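DMATS type aromatic prenyltransferase (Micromonospora olivasterospora, PDB 6ZRY) probably transfers a dimethylallyl group to the indole ring of tryptophan, acting as a 6-dimethylallyl tryptophan synthase of the ABBA-barrel fold. Local coordinates at residues A161-A166 / T196-D201. Numbering follows the deposited sequence.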
ATOM      1  N   ALA A 161       2.387   6.664 -20.828  1.00 24.29           N
ATOM      2  CA  ALA A 161       2.364   5.791 -22.029  1.00 24.55           C
ATOM      3  C   ALA A 161       2.505   4.340 -21.610  1.00 24.14           C
ATOM      4  O   ALA A 161       1.804   3.509 -22.173  1.00 23.98           O
ATOM      5  CB  ALA A 161       3.467   6.177 -22.983  1.00 25.57           C
ATOM      6  N   LEU A 162       3.382   4.064 -20.639  1.00 23.34           N
ATOM      7  CA  LEU A 162       3.561   2.719 -20.053  1.00 23.04           C
ATOM      8  C   LEU A 162       2.212   2.233 -19.526  1.00 21.46           C
ATOM      9  O   LEU A 162       1.778   1.153 -19.936  1.00 20.90           O
ATOM     10  CB  LEU A 162       4.609   2.757 -18.942  1.00 23.83           C
ATOM     11  CG  LEU A 162       5.297   1.422 -18.630  1.00 25.35           C
ATOM     12  CD1 LEU A 162       6.440   1.601 -17.655  1.00 25.48           C
ATOM     13  CD2 LEU A 162       4.326   0.392 -18.094  1.00 26.54           C
ATOM     14  N   VAL A 163       1.545   3.030 -18.679  1.00 20.71           N
ATOM     15  CA  VAL A 163       0.241   2.634 -18.082  1.00 20.29           C
ATOM     16  C   VAL A 163      -0.789   2.473 -19.207  1.00 20.53           C
ATOM     17  O   VAL A 163      -1.512   1.444 -19.206  1.00 19.36           O
ATOM     18  CB  VAL A 163      -0.229   3.636 -17.006  1.00 19.89           C
ATOM     19  CG1 VAL A 163      -1.583   3.244 -16.446  1.00 19.81           C
ATOM     20  CG2 VAL A 163       0.800   3.785 -15.884  1.00 19.77           C
ATOM     21  N   SER A 164      -0.858   3.420 -20.147  1.00 20.59           N
ATOM     22  CA  SER A 164      -1.831   3.350 -21.256  1.00 22.07           C
ATOM     23  C   SER A 164      -1.678   2.020 -22.008  1.00 22.06           C
ATOM     24  O   SER A 164      -2.730   1.314 -22.278  1.00 21.71           O
ATOM     25  CB  SER A 164      -1.699   4.528 -22.206  1.00 23.44           C
ATOM     26  OG  SER A 164      -2.527   4.307 -23.328  1.00 26.65           O
ATOM     27  N   GLU A 165      -0.445   1.650 -22.333  0.60 22.26           N
ATOM     28  CA  GLU A 165      -0.173   0.448 -23.161  0.60 22.80           C
ATOM     29  C   GLU A 165      -0.443  -0.816 -22.337  0.60 22.03           C
ATOM     30  O   GLU A 165      -1.009  -1.760 -22.896  0.60 21.83           O
ATOM     31  CB  GLU A 165       1.238   0.479 -23.743  0.60 24.08           C
ATOM     32  CG  GLU A 165       1.415  -0.492 -24.894  0.60 25.13           C
ATOM     33  CD  GLU A 165       0.216  -0.631 -25.827  0.60 25.72           C
ATOM     34  OE1 GLU A 165      -0.319  -1.744 -25.887  0.60 26.68           O
ATOM     35  OE2 GLU A 165      -0.189   0.388 -26.496  0.60 25.93           O
ATOM     36  N   ALA A 166      -0.070  -0.837 -21.049  1.00 21.65           N
ATOM     37  CA  ALA A 166      -0.350  -1.994 -20.169  1.00 20.83           C
ATOM     38  C   ALA A 166      -1.864  -2.201 -20.026  1.00 20.93           C
ATOM     39  O   ALA A 166      -2.313  -3.360 -20.127  1.00 21.24           O
ATOM     40  CB  ALA A 166       0.323  -1.819 -18.845  1.00 20.75           C
ATOM     41  N   THR A 196       1.958   6.219  -9.343  1.00 16.95           N
ATOM     42  CA  THR A 196       2.827   5.720  -8.256  1.00 16.78           C
ATOM     43  C   THR A 196       2.828   4.194  -8.229  1.00 16.36           C
ATOM     44  O   THR A 196       3.894   3.619  -8.029  1.00 15.78           O
ATOM     45  CB  THR A 196       2.411   6.316  -6.912  1.00 17.21           C
ATOM     46  OG1 THR A 196       2.518   7.735  -7.057  1.00 17.91           O
ATOM     47  CG2 THR A 196       3.296   5.817  -5.789  1.00 17.23           C
ATOM     48  N   PHE A 197       1.667   3.555  -8.330  1.00 15.87           N
ATOM     49  CA  PHE A 197       1.580   2.082  -8.338  1.00 16.05           C
ATOM     50  C   PHE A 197       0.620   1.615  -9.417  1.00 16.43           C
ATOM     51  O   PHE A 197      -0.445   2.201  -9.569  1.00 16.01           O
ATOM     52  CB  PHE A 197       1.054   1.486  -7.021  1.00 16.35           C
ATOM     53  CG  PHE A 197       1.862   1.802  -5.784  1.00 16.55           C
ATOM     54  CD1 PHE A 197       3.180   1.401  -5.676  1.00 17.13           C
ATOM     55  CD2 PHE A 197       1.277   2.452  -4.713  1.00 17.02           C
ATOM     56  CE1 PHE A 197       3.906   1.646  -4.518  1.00 17.40           C
ATOM     57  CE2 PHE A 197       1.999   2.710  -3.555  1.00 17.69           C
ATOM     58  CZ  PHE A 197       3.320   2.309  -3.462  1.00 17.76           C
ATOM     59  N   PHE A 198       0.998   0.536 -10.088  1.00 16.28           N
ATOM     60  CA  PHE A 198       0.135  -0.251 -10.976  1.00 17.09           C
ATOM     61  C   PHE A 198      -0.012  -1.615 -10.333  1.00 16.89           C
ATOM     62  O   PHE A 198       0.976  -2.359 -10.360  1.00 17.37           O
ATOM     63  CB  PHE A 198       0.779  -0.287 -12.364  1.00 17.66           C
ATOM     64  CG  PHE A 198      -0.018  -0.979 -13.434  1.00 18.65           C
ATOM     65  CD1 PHE A 198      -0.045  -2.371 -13.528  1.00 19.55           C
ATOM     66  CD2 PHE A 198      -0.687  -0.239 -14.402  1.00 19.27           C
ATOM     67  CE1 PHE A 198      -0.772  -3.002 -14.532  1.00 19.54           C
ATOM     68  CE2 PHE A 198      -1.419  -0.874 -15.391  1.00 19.67           C
ATOM     69  CZ  PHE A 198      -1.457  -2.250 -15.456  1.00 19.86           C
ATOM     70  N   ALA A 199      -1.149  -1.894  -9.717  1.00 16.85           N
ATOM     71  CA  ALA A 199      -1.345  -3.053  -8.821  1.00 17.54           C
ATOM     72  C   ALA A 199      -2.311  -4.031  -9.479  1.00 18.10           C
ATOM     73  O   ALA A 199      -3.332  -3.598  -9.952  1.00 18.59           O
ATOM     74  CB  ALA A 199      -1.825  -2.600  -7.474  1.00 17.24           C
ATOM     75  N   VAL A 200      -1.924  -5.306  -9.552  1.00 19.76           N
ATOM     76  CA  VAL A 200      -2.780  -6.405 -10.082  1.00 21.04           C
ATOM     77  C   VAL A 200      -2.704  -7.606  -9.148  1.00 22.46           C
ATOM     78  O   VAL A 200      -1.681  -7.761  -8.419  1.00 22.48           O
ATOM     79  CB  VAL A 200      -2.351  -6.791 -11.505  1.00 21.74           C
ATOM     80  CG1 VAL A 200      -2.529  -5.633 -12.486  1.00 21.99           C
ATOM     81  CG2 VAL A 200      -0.933  -7.306 -11.527  1.00 22.13           C
ATOM     82  N   ASP A 201      -3.733  -8.443  -9.162  1.00 23.91           N
ATOM     83  CA  ASP A 201      -3.657  -9.761  -8.483  1.00 25.56           C
ATOM     84  C   ASP A 201      -2.566 -10.568  -9.197  1.00 25.77           C
ATOM     85  O   ASP A 201      -2.430 -10.440 -10.463  1.00 25.31           O
ATOM     86  CB  ASP A 201      -4.996 -10.500  -8.524  1.00 27.80           C
ATOM     87  CG  ASP A 201      -6.157  -9.778  -7.855  1.00 29.24           C
ATOM     88  OD1 ASP A 201      -5.924  -9.040  -6.903  1.00 31.17           O
ATOM     89  OD2 ASP A 201      -7.277  -9.978  -8.291  1.00 32.26           O
TER
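Phe198 carries this contact from the strand side, its ring reaching across to Val163 and Ala166, one turn apart on the helix. Val163 comes in at the ring edge, close to the ring plane, with CG1 4.1 Å from CD2 of Phe198; the two side chains run past one another in opposite directions rather than meeting end on. Ala166 points its methyl at the far end of the ring, obliquely, with CB 3.9 Å from CZ of Phe198 and almost as near to CE2. CB of Phe198 points toward the helix, and with CG anti to the backbone N (chi1 -176°) the ring lies beside the carbonyl carbon. The nearest CA atoms of the two backbones, those of Val163 and Phe198, are 7.7 Å apart. No hydrogen bond crosses the interface; it is a small, buried, purely apolar meeting. Further out, Leu167 and Leu170 of helix 159-170 also touch the Phe198 side chain, and Phe120 of helix 117-120 meets its ring with the planes inclined at about 55°. The strand itself is fixed by backbone hydrogen bonds to its neighbours, Phe198 pairing with Leu149 and Phe197 with Tyr213. Thr196 and Phe197 both face Tyr213 on strand 209-220, a classic beta bulge. The preceding side chain, Phe197, points to the other side of the strand and touches the bound tryptophan. Strand 193-201 thus has one side packed against helix 159-170 and the other lining the substrate pocket, as expected of the ABBA barrel, in which helices surround a closed antiparallel sheet that holds the substrate within.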